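Local coordinates for protein anastral spindle 2, SAS 4 (Drosophila melanogaster, PDB 4BY2) that probably acts as a tubulin-binding molecular adaptor in centriole assembly, here as the Sas-4 TCP domain fused to the proline-rich motif of Ana2 that it binds, at residues M12-P20 against V114-H125. Numbering follows the deposited sequence.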
loop_
_atom_site.group_PDB
_atom_site.type_symbol
_atom_site.label_atom_id
_atom_site.label_comp_id
_atom_site.label_asym_id
_atom_site.label_seq_id
_atom_site.Cartn_x
_atom_site.Cartn_y
_atom_site.Cartn_z
ATOM N N MET A 12 11.921 16.049 0.763
ATOM C CA MET A 12 11.710 17.192 1.669
ATOM C C MET A 12 10.295 17.800 1.541
ATOM O O MET A 12 9.890 18.587 2.400
ATOM C CB MET A 12 12.820 18.260 1.550
ATOM C CG MET A 12 14.063 17.940 2.380
ATOM S SD MET A 12 15.067 16.566 1.738
ATOM C CE MET A 12 16.293 16.432 3.016
ATOM N N LEU A 13 9.535 17.391 0.503
ATOM C CA LEU A 13 8.155 17.800 0.247
ATOM C C LEU A 13 7.199 16.618 0.476
ATOM O O LEU A 13 7.517 15.495 0.066
ATOM C CB LEU A 13 7.992 18.347 -1.176
ATOM C CG LEU A 13 8.214 19.849 -1.342
ATOM C CD1 LEU A 13 8.513 20.194 -2.787
ATOM C CD2 LEU A 13 7.012 20.652 -0.838
ATOM N N PRO A 14 6.029 16.835 1.128
ATOM C CA PRO A 14 5.111 15.712 1.375
ATOM C C PRO A 14 4.442 15.162 0.119
ATOM O O PRO A 14 4.232 15.895 -0.849
ATOM C CB PRO A 14 4.082 16.291 2.358
ATOM C CG PRO A 14 4.653 17.597 2.825
ATOM C CD PRO A 14 5.494 18.086 1.697
ATOM N N ARG A 15 4.121 13.859 0.146
ATOM C CA ARG A 15 3.454 13.140 -0.944
ATOM C C ARG A 15 1.970 13.513 -0.992
ATOM O O ARG A 15 1.404 13.929 0.023
ATOM C CB ARG A 15 3.570 11.620 -0.731
ATOM C CG ARG A 15 4.960 11.033 -0.915
ATOM C CD ARG A 15 4.938 9.566 -0.534
ATOM N NE ARG A 15 6.221 8.899 -0.761
ATOM C CZ ARG A 15 6.449 7.612 -0.520
ATOM N NH1 ARG A 15 5.483 6.838 -0.037
ATOM N NH2 ARG A 15 7.643 7.087 -0.758
ATOM N N LEU A 16 1.336 13.336 -2.164
ATOM C CA LEU A 16 -0.097 13.586 -2.334
ATOM C C LEU A 16 -0.864 12.356 -1.841
ATOM O O LEU A 16 -0.598 11.240 -2.303
ATOM C CB LEU A 16 -0.443 13.911 -3.801
ATOM C CG LEU A 16 0.004 15.288 -4.308
ATOM C CD1 LEU A 16 0.309 15.253 -5.796
ATOM C CD2 LEU A 16 -1.027 16.364 -3.982
ATOM N N ALA A 17 -1.772 12.561 -0.862
ATOM C CA ALA A 17 -2.576 11.512 -0.222
ATOM C C ALA A 17 -3.456 10.727 -1.195
ATOM O O ALA A 17 -4.223 11.334 -1.944
ATOM C CB ALA A 17 -3.417 12.093 0.905
ATOM N N PRO A 18 -3.353 9.376 -1.204
ATOM C CA PRO A 18 -4.175 8.586 -2.132
ATOM C C PRO A 18 -5.630 8.421 -1.696
ATOM O O PRO A 18 -5.994 8.691 -0.548
ATOM C CB PRO A 18 -3.444 7.245 -2.185
ATOM C CG PRO A 18 -2.823 7.124 -0.853
ATOM C CD PRO A 18 -2.475 8.505 -0.396
ATOM N N ARG A 19 -6.450 7.949 -2.634
ATOM C CA ARG A 19 -7.878 7.695 -2.480
ATOM C C ARG A 19 -8.100 6.175 -2.596
ATOM O O ARG A 19 -7.487 5.555 -3.470
ATOM C CB ARG A 19 -8.623 8.431 -3.611
ATOM C CG ARG A 19 -10.111 8.647 -3.385
ATOM C CD ARG A 19 -10.920 8.356 -4.639
ATOM N NE ARG A 19 -10.676 9.325 -5.710
ATOM C CZ ARG A 19 -11.501 10.316 -6.033
ATOM N NH1 ARG A 19 -12.642 10.481 -5.376
ATOM N NH2 ARG A 19 -11.195 11.146 -7.022
ATOM N N PRO A 20 -8.945 5.537 -1.742
ATOM C CA PRO A 20 -9.169 4.085 -1.887
ATOM C C PRO A 20 -9.926 3.732 -3.165
ATOM O O PRO A 20 -10.700 4.551 -3.669
ATOM C CB PRO A 20 -9.977 3.726 -0.640
ATOM C CG PRO A 20 -10.675 4.973 -0.279
ATOM C CD PRO A 20 -9.749 6.093 -0.634
ATOM N N VAL A 114 10.166 1.357 3.020
ATOM C CA VAL A 114 9.868 2.785 3.050
ATOM C C VAL A 114 8.393 2.877 3.471
ATOM O O VAL A 114 7.509 2.455 2.725
ATOM C CB VAL A 114 10.162 3.511 1.702
ATOM C CG1 VAL A 114 9.876 5.007 1.808
ATOM C CG2 VAL A 114 11.601 3.280 1.242
ATOM N N LYS A 115 8.143 3.343 4.700
ATOM C CA LYS A 115 6.792 3.500 5.243
ATOM C C LYS A 115 6.413 4.977 5.234
ATOM O O LYS A 115 7.240 5.816 5.582
ATOM C CB LYS A 115 6.692 2.929 6.668
ATOM C CG LYS A 115 6.712 1.411 6.732
ATOM C CD LYS A 115 6.381 0.902 8.127
ATOM C CE LYS A 115 6.283 -0.603 8.177
ATOM N NZ LYS A 115 6.062 -1.095 9.563
ATOM N N TYR A 116 5.178 5.299 4.823
ATOM C CA TYR A 116 4.702 6.680 4.778
ATOM C C TYR A 116 3.341 6.817 5.435
ATOM O O TYR A 116 2.415 6.097 5.074
ATOM C CB TYR A 116 4.674 7.227 3.337
ATOM C CG TYR A 116 4.600 8.741 3.264
ATOM C CD1 TYR A 116 3.387 9.409 3.411
ATOM C CD2 TYR A 116 5.744 9.505 3.058
ATOM C CE1 TYR A 116 3.316 10.798 3.368
ATOM C CE2 TYR A 116 5.682 10.897 2.990
ATOM C CZ TYR A 116 4.465 11.538 3.145
ATOM O OH TYR A 116 4.386 12.911 3.087
ATOM N N TYR A 117 3.213 7.758 6.383
ATOM C CA TYR A 117 1.954 8.017 7.068
ATOM C C TYR A 117 1.346 9.338 6.606
ATOM O O TYR A 117 1.930 10.394 6.828
ATOM C CB TYR A 117 2.131 7.979 8.600
ATOM C CG TYR A 117 0.852 8.227 9.377
ATOM C CD1 TYR A 117 -0.175 7.287 9.389
ATOM C CD2 TYR A 117 0.674 9.396 10.111
ATOM C CE1 TYR A 117 -1.349 7.505 10.106
ATOM C CE2 TYR A 117 -0.492 9.621 10.842
ATOM C CZ TYR A 117 -1.507 8.677 10.828
ATOM O OH TYR A 117 -2.659 8.888 11.543
ATOM N N TYR A 118 0.181 9.270 5.937
ATOM C CA TYR A 118 -0.570 10.439 5.474
ATOM C C TYR A 118 -1.448 10.817 6.663
ATOM O O TYR A 118 -2.466 10.168 6.921
ATOM C CB TYR A 118 -1.407 10.116 4.221
ATOM C CG TYR A 118 -0.611 9.539 3.070
ATOM C CD1 TYR A 118 -0.433 8.163 2.939
ATOM C CD2 TYR A 118 -0.049 10.364 2.100
ATOM C CE1 TYR A 118 0.301 7.626 1.884
ATOM C CE2 TYR A 118 0.675 9.836 1.031
ATOM C CZ TYR A 118 0.855 8.464 0.932
ATOM O OH TYR A 118 1.569 7.926 -0.110
ATOM N N ALA A 119 -0.978 11.802 7.447
ATOM C CA ALA A 119 -1.596 12.267 8.686
ATOM C C ALA A 119 -3.033 12.739 8.557
ATOM O O ALA A 119 -3.854 12.384 9.405
ATOM C CB ALA A 119 -0.746 13.348 9.320
ATOM N N GLU A 120 -3.336 13.534 7.509
ATOM C CA GLU A 120 -4.661 14.100 7.253
ATOM C C GLU A 120 -5.722 13.027 6.997
ATOM O O GLU A 120 -6.842 13.140 7.506
ATOM C CB GLU A 120 -4.590 15.091 6.078
ATOM C CG GLU A 120 -5.662 16.171 6.107
ATOM C CD GLU A 120 -5.418 17.343 5.174
ATOM O OE1 GLU A 120 -5.305 17.120 3.946
ATOM O OE2 GLU A 120 -5.365 18.492 5.670
ATOM N N THR A 121 -5.356 11.981 6.231
ATOM C CA THR A 121 -6.243 10.888 5.837
ATOM C C THR A 121 -6.060 9.587 6.656
ATOM O O THR A 121 -6.749 8.604 6.367
ATOM C CB THR A 121 -6.122 10.633 4.324
ATOM O OG1 THR A 121 -4.744 10.611 3.953
ATOM C CG2 THR A 121 -6.860 11.674 3.493
ATOM N N ASN A 122 -5.163 9.582 7.682
ATOM C CA ASN A 122 -4.877 8.437 8.570
ATOM C C ASN A 122 -4.548 7.146 7.777
ATOM O O ASN A 122 -4.999 6.051 8.121
ATOM C CB ASN A 122 -6.030 8.240 9.587
ATOM C CG ASN A 122 -5.747 7.295 10.737
ATOM O OD1 ASN A 122 -4.597 7.010 11.091
ATOM N ND2 ASN A 122 -6.805 6.794 11.356
ATOM N N THR A 123 -3.751 7.301 6.706
ATOM C CA THR A 123 -3.382 6.224 5.786
ATOM C C THR A 123 -1.893 5.898 5.848
ATOM O O THR A 123 -1.064 6.798 5.976
ATOM C CB THR A 123 -3.842 6.601 4.358
ATOM O OG1 THR A 123 -5.207 7.027 4.396
ATOM C CG2 THR A 123 -3.687 5.463 3.343
ATOM N N TRP A 124 -1.561 4.606 5.724
ATOM C CA TRP A 124 -0.196 4.095 5.700
ATOM C C TRP A 124 0.149 3.556 4.308
ATOM O O TRP A 124 -0.696 2.932 3.666
ATOM C CB TRP A 124 -0.039 2.975 6.735
ATOM C CG TRP A 124 0.201 3.459 8.132
ATOM C CD1 TRP A 124 -0.710 3.529 9.147
ATOM C CD2 TRP A 124 1.440 3.937 8.668
ATOM N NE1 TRP A 124 -0.111 4.019 10.284
ATOM C CE2 TRP A 124 1.212 4.269 10.022
ATOM C CE3 TRP A 124 2.727 4.119 8.133
ATOM C CZ2 TRP A 124 2.218 4.791 10.845
ATOM C CZ3 TRP A 124 3.726 4.624 8.952
ATOM C CH2 TRP A 124 3.467 4.958 10.290
ATOM N N HIS A 125 1.390 3.782 3.851
ATOM C CA HIS A 125 1.880 3.266 2.571
ATOM C C HIS A 125 3.259 2.630 2.767
ATOM O O HIS A 125 4.220 3.329 3.096
ATOM C CB HIS A 125 1.895 4.348 1.477
ATOM C CG HIS A 125 2.396 3.864 0.148
ATOM N ND1 HIS A 125 1.555 3.250 -0.761
ATOM C CD2 HIS A 125 3.636 3.932 -0.387
ATOM C CE1 HIS A 125 2.305 2.961 -1.812
ATOM N NE2 HIS A 125 3.565 3.351 -1.635
HETATM O O HOH W 1 6.500 4.016 0.753
HETATM O O HOH W 2 -4.803 8.665 1.927
#
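Ala17 and Tyr118 mark the closest backbone approach, their CA atoms 6.1 Å apart, where the extended segment 12-20 from the Ana2 part of this engineered fusion, with no regular secondary structure, passes over the hairpin 114-125 of the Sas-4 part. The direct polar link is Arg15 N to Tyr116 OH, 3.1 Å with an N-H...O angle of 156°; the same hydroxyl is also hydrogen-bonded to Asp103, so two partners fix the end of this ring. From there the Arg15 side chain runs back along the tyrosine, extended from CG to NE, and sets CD 3.8 Å from the Tyr116 ring centroid, a CH-pi contact displaced toward the rim. The guanidinium lies nearly parallel to that ring, their planes 13° apart, while NH1 comes 3.5 Å from His125 CD2. Water 1 lies in the guanidinium plane, accepts from NH1 and donates to Val114 O. The hairpin closes through a G1 beta bulge in which Asn122 and Thr123 together lie opposite Tyr118, and belongs to the run of consecutive antiparallel strands that forms the TCP domain; the proline-rich segment crosses these strands at their turn ends. Tyr118 is sandwiched: Tyr116 CD1 sits over one face and Pro18 CD over the other, the latter a CH-pi contact, 3.6 Å from the ring centroid and 11° off its normal. Leu135 on strand 133-136 also touches Pro18. Beside the Tyr118 ring, Ala17 CB meets Thr121 OG1 at 3.6 Å, and water 2 donates to Pro18 O (2.7 Å) and Thr123 OG1 while hydrogen-bonding to Thr121 OG1.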